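Local coordinates for protein farnesyltransferase, putative (Trypanosoma cruzi, PDB 3WCA) that probably catalyses the magnesium-dependent, NAD(P)H-dependent condensation of two farnesyl diphosphate molecules to squalene, the first step from farnesyl diphosphate to lanosterol, at residues Asp25-Phe30 with Val117-Ser122; Phe30-Leu35 with Glu52-Val57; Cys58-Val63 with Ser133-Arg138. The protein carries 1 engineered substitution. All blocks are in the same frame, centred on the assembly; numbering follows the deposited sequence.

Contact 1. Residues Asp25-Phe30 with Val117-Ser122; sequences DEDLRF and VTRAYS
Residues 26-30 and 117-122 are both helical, and the axes of these two short segments come within 8.5 Å of each other. They run at 121° between N-to-C directions, closer to antiparallel than to parallel. Asp27 and Ala120 face each other at the nearest point, with Asp27 CA 5.8 Å from Ala120 CA. The small methyl of Ala120 is compatible with so close a backbone approach.

Asp27 lies across the aliphatic part of Arg119, the two side chains crossing at about a right angle. With Asp27 CG anti to the carbonyl carbon (chi1 -62°), the carboxylate turns over the Arg119 chain. Arg119 CD sits 3.4 Å from Asp27 OD2. The charged pairing is loose: Asp27 OD1 is 4.0 Å from Arg119 NE, well out of the guanidinium plane, an attraction of charge alone without a directed bond. The stronger partner of Asp27 is Arg123, which forms a salt bridge with OD2.

This is helix-on-helix packing in the all-helical fold of the squalene/phytoene synthase family, at a partly buried edge of the molecule. Beside the charged pair the contact turns apolar. Leu28 reaches over with its CD2 methyl, 4.0 Å from Ala120 CB. Ile59 of helix 51-72 touches both Leu28 and Ala120.

Contact 2. Residues Phe30-Leu35 with Glu52-Val57; sequences FCYDIL and EMRDAV
Tyr32 carries the whole contact from its side, reaching from residues 30-35 to Arg54 and Asp55 of residues 52-57. Both segments are helical, and the backbones stay well apart: Tyr32 CA and Asp55 CA, the nearest pair, are 8.5 Å from each other. The phenol spans that gap.

The polar part is one hydrogen bond. Tyr32 OH donates to Asp55 OD1 at 2.7 Å. The hydroxyl meets this oxygen from above the carboxylate plane, 38° out of it. Relative to the Tyr32 ring, Asp55 OD1 lies at the edge, in plane, and 3.2 Å from Tyr32 CE2. Ring and carboxylate planes are 63° apart. The Tyr32 hydroxyl also sits 3.1 Å from Asp55 N, but the angle there is too poor for a bond. Asp55 CG is anti to its carbonyl carbon (chi1 -66°), which leaves the carboxylate beside the backbone N and within reach of the phenol.

The fold here is an all-helical bundle of the squalene/phytoene synthase family. Helix 26-38 lies against the N-terminal part of helix 51-72, and this contact is near the surface.

The remaining contacts are van der Waals ones with Arg54. Arg54 CG packs 3.4 Å from Tyr32 OH and 4.0 Å from Tyr32 CE1. The two side chains cross at about a right angle. The Arg54 chain bends at chi3, and its guanidinium finds a partner elsewhere: NH1 donates to the backbone oxygen of Leu49.

Contact 3. Residues Cys58-Val63 with Ser133-Arg138; sequences CIFYLV and SGICER
Phe60 meets Ile135, and Val63 meets Cys136, in two apolar contacts between helical segments 58-63 and 133-138. All four residues are buried. Phe60 turns the edge of its ring to the isoleucine. Phe60 CE1 lies 3.9 Å from Ile135 CB, and Phe60 CZ 3.9 Å from Ile135 CG2, which lies in the ring plane. The branch point and one methyl of Ile135 thus share the ring edge.

About one turn further along helix 51-72, Val63 CG1 rests 3.6 Å from Cys136 SG and 3.9 Å from Cys136 CB. That methyl is anti to the backbone N of Val63 (chi1 165°), which directs it at the cysteine. Val63 CA and Cys136 CA are 7.1 Å apart, the nearest CA pair of the two segments.

Further out, Leu172 and Leu175 of helix 154-179 touch Phe60, and Leu167 of the same helix touches Ile135. Tyr114 packs on Val63, and His89 on Cys136. The ligand is near: Tyr61, the next residue after Phe60, touches the bound farnesyl thiodiphosphate, while the Phe60 side chain stays about 7 Å from it. Helix 51-72 also carries the magnesium ligands Asp68, Glu71 and Asp72. The contact joins this helix to helix 126-147, with helix 154-179 packed against both.

From the N terminus, helix 26-38 enters contacts 1 and 2. Contact 2 closes first, over a short loop, when the chain returns in helix 51-72. Contact 1 closes much later, at helix 115-122, so contact 2 is nested inside its loop. Contact 3 opens on helix 51-72 after contact 2 has closed, and the two stand in series. It closes at helix 126-147, beyond the end of contact 1, so contacts 1 and 3 cross. Phe30 belongs to both segments of helix 26-38. Cys31 packs on Ile59 between contacts 2 and 3, and Tyr121 on Ser133 between contacts 1 and 3. Together the contacts tie four helices on one side of the chain's centre.

Contact 1. Residues Asp25-Phe30 with Val117-Ser122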
loop_
_atom_site.group_PDB
_atom_site.type_symbol
_atom_site.label_atom_id
_atom_site.label_comp_id
_atom_site.label_asym_id
_atom_site.label_seq_id
_atom_site.Cartn_x
_atom_site.Cartn_y
_atom_site.Cartn_z
ATOM N N ASP A 25 -0.017 29.790 -6.069
ATOM C CA ASP A 25 -0.319 28.374 -5.713
ATOM C C ASP A 25 0.057 27.424 -6.847
ATOM O O ASP A 25 -0.424 26.290 -6.903
ATOM C CB ASP A 25 -1.808 28.219 -5.380
ATOM C CG ASP A 25 -2.718 28.631 -6.534
ATOM O OD1 ASP A 25 -3.957 28.553 -6.369
ATOM O OD2 ASP A 25 -2.202 29.030 -7.602
ATOM N N GLU A 26 0.914 27.893 -7.751
ATOM C CA GLU A 26 1.360 27.082 -8.880
ATOM C C GLU A 26 2.086 25.832 -8.393
ATOM O O GLU A 26 2.065 24.794 -9.057
ATOM C CB GLU A 26 2.287 27.897 -9.793
ATOM C CG GLU A 26 3.095 27.053 -10.784
ATOM C CD GLU A 26 3.931 27.893 -11.745
ATOM O OE1 GLU A 26 4.613 28.837 -11.286
ATOM O OE2 GLU A 26 3.914 27.599 -12.963
ATOM N N ASP A 27 2.727 25.939 -7.232
ATOM C CA ASP A 27 3.455 24.811 -6.666
ATOM C C ASP A 27 2.488 23.684 -6.322
ATOM O O ASP A 27 2.724 22.530 -6.677
ATOM C CB ASP A 27 4.231 25.240 -5.415
ATOM C CG ASP A 27 5.277 26.301 -5.711
ATOM O OD1 ASP A 27 6.072 26.111 -6.658
ATOM O OD2 ASP A 27 5.306 27.323 -4.993
ATOM N N LEU A 28 1.403 24.018 -5.629
ATOM C CA LEU A 28 0.408 23.016 -5.275
ATOM C C LEU A 28 -0.184 22.403 -6.535
ATOM O O LEU A 28 -0.376 21.193 -6.610
ATOM C CB LEU A 28 -0.709 23.624 -4.426
ATOM C CG LEU A 28 -0.482 23.610 -2.915
ATOM C CD1 LEU A 28 -1.728 24.124 -2.203
ATOM C CD2 LEU A 28 -0.168 22.191 -2.463
ATOM N N ARG A 29 -0.461 23.235 -7.533
ATOM C CA ARG A 29 -1.034 22.732 -8.776
ATOM C C ARG A 29 -0.130 21.704 -9.446
ATOM O O ARG A 29 -0.608 20.689 -9.956
ATOM C CB ARG A 29 -1.334 23.887 -9.737
ATOM C CG ARG A 29 -2.582 24.678 -9.344
ATOM C CD ARG A 29 -2.878 25.808 -10.328
ATOM N NE ARG A 29 -4.117 26.505 -9.986
ATOM C CZ ARG A 29 -5.338 26.015 -10.192
ATOM N NH1 ARG A 29 -5.499 24.819 -10.749
ATOM N NH2 ARG A 29 -6.402 26.715 -9.825
ATOM N N PHE A 30 1.174 21.965 -9.447
ATOM C CA PHE A 30 2.115 21.034 -10.043
ATOM C C PHE A 30 2.032 19.736 -9.252
ATOM O O PHE A 30 1.971 18.643 -9.821
ATOM C CB PHE A 30 3.539 21.575 -9.961
ATOM C CG PHE A 30 4.590 20.551 -10.303
ATOM C CD1 PHE A 30 4.984 20.353 -11.621
ATOM C CD2 PHE A 30 5.151 19.755 -9.308
ATOM C CE1 PHE A 30 5.920 19.378 -11.942
ATOM C CE2 PHE A 30 6.087 18.775 -9.618
ATOM C CZ PHE A 30 6.473 18.584 -10.931
ATOM N N VAL A 117 7.483 20.809 -4.719
ATOM C CA VAL A 117 7.057 20.040 -3.559
ATOM C C VAL A 117 7.584 20.646 -2.263
ATOM O O VAL A 117 6.848 20.783 -1.290
ATOM C CB VAL A 117 7.550 18.574 -3.648
ATOM C CG1 VAL A 117 6.952 17.763 -2.515
ATOM C CG2 VAL A 117 7.175 17.981 -4.985
ATOM N N THR A 118 8.865 20.997 -2.244
ATOM C CA THR A 118 9.447 21.578 -1.038
ATOM C C THR A 118 8.840 22.944 -0.747
ATOM O O THR A 118 8.643 23.301 0.416
ATOM C CB THR A 118 10.969 21.703 -1.151
ATOM O OG1 THR A 118 11.303 22.463 -2.316
ATOM C CG2 THR A 118 11.602 20.322 -1.242
ATOM N N ARG A 119 8.536 23.709 -1.790
ATOM C CA ARG A 119 7.925 25.023 -1.575
ATOM C C ARG A 119 6.569 24.820 -0.920
ATOM O O ARG A 119 6.279 25.397 0.124
ATOM C CB ARG A 119 7.715 25.770 -2.891
ATOM C CG ARG A 119 8.971 26.096 -3.654
ATOM C CD ARG A 119 8.663 27.148 -4.698
ATOM N NE ARG A 119 9.728 27.280 -5.682
ATOM C CZ ARG A 119 9.965 28.392 -6.370
ATOM N NH1 ARG A 119 9.212 29.471 -6.173
ATOM N NH2 ARG A 119 10.944 28.422 -7.261
ATOM N N ALA A 120 5.740 23.998 -1.556
ATOM C CA ALA A 120 4.413 23.696 -1.040
ATOM C C ALA A 120 4.551 23.194 0.389
ATOM O O ALA A 120 3.741 23.511 1.261
ATOM C CB ALA A 120 3.756 22.634 -1.903
ATOM N N TYR A 121 5.595 22.408 0.620
ATOM C CA TYR A 121 5.863 21.850 1.937
ATOM C C TYR A 121 6.074 22.957 2.969
ATOM O O TYR A 121 5.516 22.906 4.066
ATOM C CB TYR A 121 7.114 20.972 1.873
ATOM C CG TYR A 121 7.568 20.412 3.201
ATOM C CD1 TYR A 121 7.098 19.180 3.659
ATOM C CD2 TYR A 121 8.486 21.105 3.993
ATOM C CE1 TYR A 121 7.535 18.650 4.875
ATOM C CE2 TYR A 121 8.927 20.587 5.209
ATOM C CZ TYR A 121 8.450 19.360 5.643
ATOM O OH TYR A 121 8.886 18.840 6.838
ATOM N N SER A 122 6.877 23.956 2.607
ATOM C CA SER A 122 7.182 25.062 3.512
ATOM C C SER A 122 5.960 25.884 3.902
ATOM O O SER A 122 5.996 26.622 4.886
ATOM C CB SER A 122 8.237 25.989 2.896
ATOM O OG SER A 122 7.707 26.711 1.799
#

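Contact 2. Residues Phe30-Leu35 with Glu52-Val57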
loop_
_atom_site.group_PDB
_atom_site.type_symbol
_atom_site.label_atom_id
_atom_site.label_comp_id
_atom_site.label_asym_id
_atom_site.label_seq_id
_atom_site.Cartn_x
_atom_site.Cartn_y
_atom_site.Cartn_z
ATOM N N PHE A 30 1.174 21.965 -9.447
ATOM C CA PHE A 30 2.115 21.034 -10.043
ATOM C C PHE A 30 2.032 19.736 -9.252
ATOM O O PHE A 30 1.971 18.643 -9.821
ATOM C CB PHE A 30 3.539 21.575 -9.961
ATOM C CG PHE A 30 4.590 20.551 -10.303
ATOM C CD1 PHE A 30 4.984 20.353 -11.621
ATOM C CD2 PHE A 30 5.151 19.755 -9.308
ATOM C CE1 PHE A 30 5.920 19.378 -11.942
ATOM C CE2 PHE A 30 6.087 18.775 -9.618
ATOM C CZ PHE A 30 6.473 18.584 -10.931
ATOM N N CYS A 31 2.045 19.867 -7.931
ATOM C CA CYS A 31 1.966 18.711 -7.048
ATOM C C CYS A 31 0.789 17.813 -7.416
ATOM O O CYS A 31 0.952 16.611 -7.618
ATOM C CB CYS A 31 1.834 19.168 -5.595
ATOM S SG CYS A 31 3.370 19.769 -4.857
ATOM N N TYR A 32 -0.397 18.405 -7.502
ATOM C CA TYR A 32 -1.590 17.649 -7.844
ATOM C C TYR A 32 -1.517 17.138 -9.273
ATOM O O TYR A 32 -2.094 16.102 -9.595
ATOM C CB TYR A 32 -2.837 18.513 -7.645
ATOM C CG TYR A 32 -3.280 18.618 -6.201
ATOM C CD1 TYR A 32 -3.806 17.513 -5.528
ATOM C CD2 TYR A 32 -3.170 19.819 -5.503
ATOM C CE1 TYR A 32 -4.208 17.601 -4.197
ATOM C CE2 TYR A 32 -3.573 19.917 -4.170
ATOM C CZ TYR A 32 -4.089 18.807 -3.524
ATOM O OH TYR A 32 -4.485 18.910 -2.210
ATOM N N ASP A 33 -0.802 17.862 -10.127
ATOM C CA ASP A 33 -0.646 17.455 -11.519
ATOM C C ASP A 33 0.319 16.288 -11.638
ATOM O O ASP A 33 0.094 15.361 -12.414
ATOM C CB ASP A 33 -0.133 18.620 -12.363
ATOM C CG ASP A 33 -1.250 19.422 -12.990
ATOM O OD1 ASP A 33 -2.263 19.686 -12.302
ATOM O OD2 ASP A 33 -1.108 19.800 -14.175
ATOM N N ILE A 34 1.402 16.325 -10.871
ATOM C CA ILE A 34 2.362 15.244 -10.948
ATOM C C ILE A 34 1.737 14.027 -10.278
ATOM O O ILE A 34 1.927 12.900 -10.715
ATOM C CB ILE A 34 3.713 15.644 -10.282
ATOM C CG1 ILE A 34 4.831 14.743 -10.803
ATOM C CG2 ILE A 34 3.624 15.560 -8.781
ATOM C CD1 ILE A 34 5.199 15.016 -12.255
ATOM N N LEU A 35 0.961 14.269 -9.226
ATOM C CA LEU A 35 0.286 13.199 -8.506
ATOM C C LEU A 35 -0.596 12.402 -9.461
ATOM O O LEU A 35 -0.599 11.173 -9.455
ATOM C CB LEU A 35 -0.584 13.789 -7.400
ATOM C CG LEU A 35 -1.543 12.809 -6.732
ATOM C CD1 LEU A 35 -0.743 11.766 -5.996
ATOM C CD2 LEU A 35 -2.467 13.540 -5.783
ATOM N N GLU A 52 -7.531 21.399 2.978
ATOM C CA GLU A 52 -6.374 21.502 3.874
ATOM C C GLU A 52 -5.648 20.181 4.137
ATOM O O GLU A 52 -4.416 20.103 4.082
ATOM C CB GLU A 52 -6.782 22.120 5.211
ATOM C CG GLU A 52 -5.596 22.320 6.141
ATOM C CD GLU A 52 -5.956 23.063 7.412
ATOM O OE1 GLU A 52 -6.385 24.238 7.310
ATOM O OE2 GLU A 52 -5.808 22.471 8.509
ATOM N N MET A 53 -6.420 19.153 4.450
ATOM C CA MET A 53 -5.882 17.828 4.717
ATOM C C MET A 53 -5.326 17.282 3.411
ATOM O O MET A 53 -4.277 16.642 3.381
ATOM C CB MET A 53 -7.011 16.915 5.216
ATOM C CG MET A 53 -6.639 15.455 5.410
ATOM S SD MET A 53 -5.705 15.193 6.912
ATOM C CE MET A 53 -7.032 14.739 8.036
ATOM N N ARG A 54 -6.038 17.566 2.328
ATOM C CA ARG A 54 -5.674 17.084 1.012
ATOM C C ARG A 54 -4.317 17.569 0.543
ATOM O O ARG A 54 -3.560 16.809 -0.071
ATOM C CB ARG A 54 -6.755 17.478 0.005
ATOM C CG ARG A 54 -6.764 16.618 -1.232
ATOM C CD ARG A 54 -8.108 16.689 -1.918
ATOM N NE ARG A 54 -8.264 17.915 -2.680
ATOM C CZ ARG A 54 -9.422 18.542 -2.861
ATOM N NH1 ARG A 54 -10.537 18.067 -2.332
ATOM N NH2 ARG A 54 -9.456 19.654 -3.579
ATOM N N ASP A 55 -4.012 18.835 0.818
ATOM C CA ASP A 55 -2.728 19.399 0.420
ATOM C C ASP A 55 -1.621 18.688 1.178
ATOM O O ASP A 55 -0.613 18.308 0.597
ATOM C CB ASP A 55 -2.653 20.902 0.729
ATOM C CG ASP A 55 -3.622 21.725 -0.104
ATOM O OD1 ASP A 55 -3.826 21.393 -1.290
ATOM O OD2 ASP A 55 -4.166 22.717 0.430
ATOM N N ALA A 56 -1.817 18.515 2.481
ATOM C CA ALA A 56 -0.822 17.859 3.316
ATOM C C ALA A 56 -0.592 16.412 2.860
ATOM O O ALA A 56 0.551 15.962 2.736
ATOM C CB ALA A 56 -1.269 17.888 4.762
ATOM N N VAL A 57 -1.680 15.687 2.617
ATOM C CA VAL A 57 -1.578 14.303 2.175
ATOM C C VAL A 57 -0.976 14.217 0.770
ATOM O O VAL A 57 -0.182 13.318 0.483
ATOM C CB VAL A 57 -2.952 13.612 2.222
ATOM C CG1 VAL A 57 -2.920 12.299 1.465
ATOM C CG2 VAL A 57 -3.334 13.361 3.662
#

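Contact 3. Residues Cys58-Val63 with Ser133-Arg138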
loop_
_atom_site.group_PDB
_atom_site.type_symbol
_atom_site.label_atom_id
_atom_site.label_comp_id
_atom_site.label_asym_id
_atom_site.label_seq_id
_atom_site.Cartn_x
_atom_site.Cartn_y
_atom_site.Cartn_z
ATOM N N CYS A 58 -1.326 15.155 -0.105
ATOM C CA CYS A 58 -0.767 15.136 -1.453
ATOM C C CYS A 58 0.752 15.335 -1.458
ATOM O O CYS A 58 1.475 14.679 -2.214
ATOM C CB CYS A 58 -1.403 16.214 -2.319
ATOM S SG CYS A 58 -0.563 16.399 -3.884
ATOM N N ILE A 59 1.226 16.254 -0.623
ATOM C CA ILE A 59 2.655 16.534 -0.527
ATOM C C ILE A 59 3.375 15.362 0.135
ATOM O O ILE A 59 4.494 15.012 -0.241
ATOM C CB ILE A 59 2.911 17.814 0.295
ATOM C CG1 ILE A 59 2.207 18.991 -0.366
ATOM C CG2 ILE A 59 4.415 18.077 0.413
ATOM C CD1 ILE A 59 2.496 19.101 -1.857
ATOM N N PHE A 60 2.719 14.786 1.139
ATOM C CA PHE A 60 3.226 13.637 1.871
ATOM C C PHE A 60 3.484 12.492 0.892
ATOM O O PHE A 60 4.545 11.856 0.910
ATOM C CB PHE A 60 2.184 13.213 2.906
ATOM C CG PHE A 60 2.525 11.955 3.646
ATOM C CD1 PHE A 60 3.831 11.713 4.078
ATOM C CD2 PHE A 60 1.515 11.058 4.011
ATOM C CE1 PHE A 60 4.126 10.597 4.879
ATOM C CE2 PHE A 60 1.797 9.945 4.807
ATOM C CZ PHE A 60 3.113 9.716 5.248
ATOM N N TYR A 61 2.496 12.244 0.036
ATOM C CA TYR A 61 2.576 11.193 -0.964
ATOM C C TYR A 61 3.689 11.428 -1.975
ATOM O O TYR A 61 4.373 10.490 -2.371
ATOM C CB TYR A 61 1.242 11.069 -1.703
ATOM C CG TYR A 61 1.296 10.147 -2.899
ATOM C CD1 TYR A 61 1.025 8.784 -2.774
ATOM C CD2 TYR A 61 1.670 10.634 -4.152
ATOM C CE1 TYR A 61 1.127 7.924 -3.872
ATOM C CE2 TYR A 61 1.780 9.789 -5.253
ATOM C CZ TYR A 61 1.510 8.437 -5.108
ATOM O OH TYR A 61 1.655 7.611 -6.204
ATOM N N LEU A 62 3.874 12.666 -2.408
ATOM C CA LEU A 62 4.911 12.933 -3.396
ATOM C C LEU A 62 6.313 12.779 -2.808
ATOM O O LEU A 62 7.234 12.315 -3.483
ATOM C CB LEU A 62 4.716 14.318 -4.002
ATOM C CG LEU A 62 3.471 14.443 -4.897
ATOM C CD1 LEU A 62 3.272 15.903 -5.324
ATOM C CD2 LEU A 62 3.639 13.552 -6.126
ATOM N N VAL A 63 6.478 13.156 -1.547
ATOM C CA VAL A 63 7.770 13.004 -0.898
ATOM C C VAL A 63 8.147 11.515 -0.911
ATOM O O VAL A 63 9.234 11.151 -1.360
ATOM C CB VAL A 63 7.727 13.511 0.566
ATOM C CG1 VAL A 63 8.951 13.024 1.328
ATOM C CG2 VAL A 63 7.669 15.033 0.584
ATOM N N SER A 133 8.185 14.767 7.568
ATOM C CA SER A 133 9.637 14.667 7.648
ATOM C C SER A 133 10.012 13.425 8.442
ATOM O O SER A 133 10.965 12.716 8.102
ATOM C CB SER A 133 10.206 15.918 8.328
ATOM O OG SER A 133 11.605 15.984 8.162
ATOM N N GLY A 134 9.236 13.158 9.489
ATOM C CA GLY A 134 9.499 12.013 10.345
ATOM C C GLY A 134 9.290 10.667 9.677
ATOM O O GLY A 134 10.078 9.732 9.880
ATOM N N ILE A 135 8.218 10.556 8.893
ATOM C CA ILE A 135 7.916 9.311 8.199
ATOM C C ILE A 135 8.888 9.131 7.044
ATOM O O ILE A 135 9.343 8.026 6.779
ATOM C CB ILE A 135 6.460 9.296 7.654
ATOM C CG1 ILE A 135 5.465 9.437 8.812
ATOM C CG2 ILE A 135 6.191 7.995 6.909
ATOM C CD1 ILE A 135 5.577 8.352 9.854
ATOM N N CYS A 136 9.204 10.227 6.362
ATOM C CA CYS A 136 10.132 10.200 5.226
ATOM C C CYS A 136 11.480 9.574 5.590
ATOM O O CYS A 136 11.999 8.719 4.873
ATOM C CB CYS A 136 10.367 11.613 4.709
ATOM S SG CYS A 136 11.581 11.674 3.404
ATOM N N GLU A 137 12.036 10.020 6.711
ATOM C CA GLU A 137 13.314 9.522 7.203
ATOM C C GLU A 137 13.247 8.034 7.569
ATOM O O GLU A 137 14.092 7.243 7.145
ATOM C CB GLU A 137 13.749 10.340 8.426
ATOM C CG GLU A 137 15.027 9.844 9.069
ATOM C CD GLU A 137 15.631 10.852 10.034
ATOM O OE1 GLU A 137 14.942 11.255 10.998
ATOM O OE2 GLU A 137 16.803 11.234 9.819
ATOM N N ARG A 138 12.253 7.653 8.365
ATOM C CA ARG A 138 12.116 6.262 8.757
ATOM C C ARG A 138 11.894 5.320 7.562
ATOM O O ARG A 138 12.428 4.213 7.540
ATOM C CB ARG A 138 10.988 6.124 9.781
ATOM C CG ARG A 138 11.332 6.746 11.136
ATOM C CD ARG A 138 10.107 6.907 12.023
ATOM N NE ARG A 138 9.547 5.626 12.446
ATOM C CZ ARG A 138 8.386 5.506 13.078
ATOM N NH1 ARG A 138 7.674 6.595 13.344
ATOM N NH2 ARG A 138 7.936 4.310 13.451
#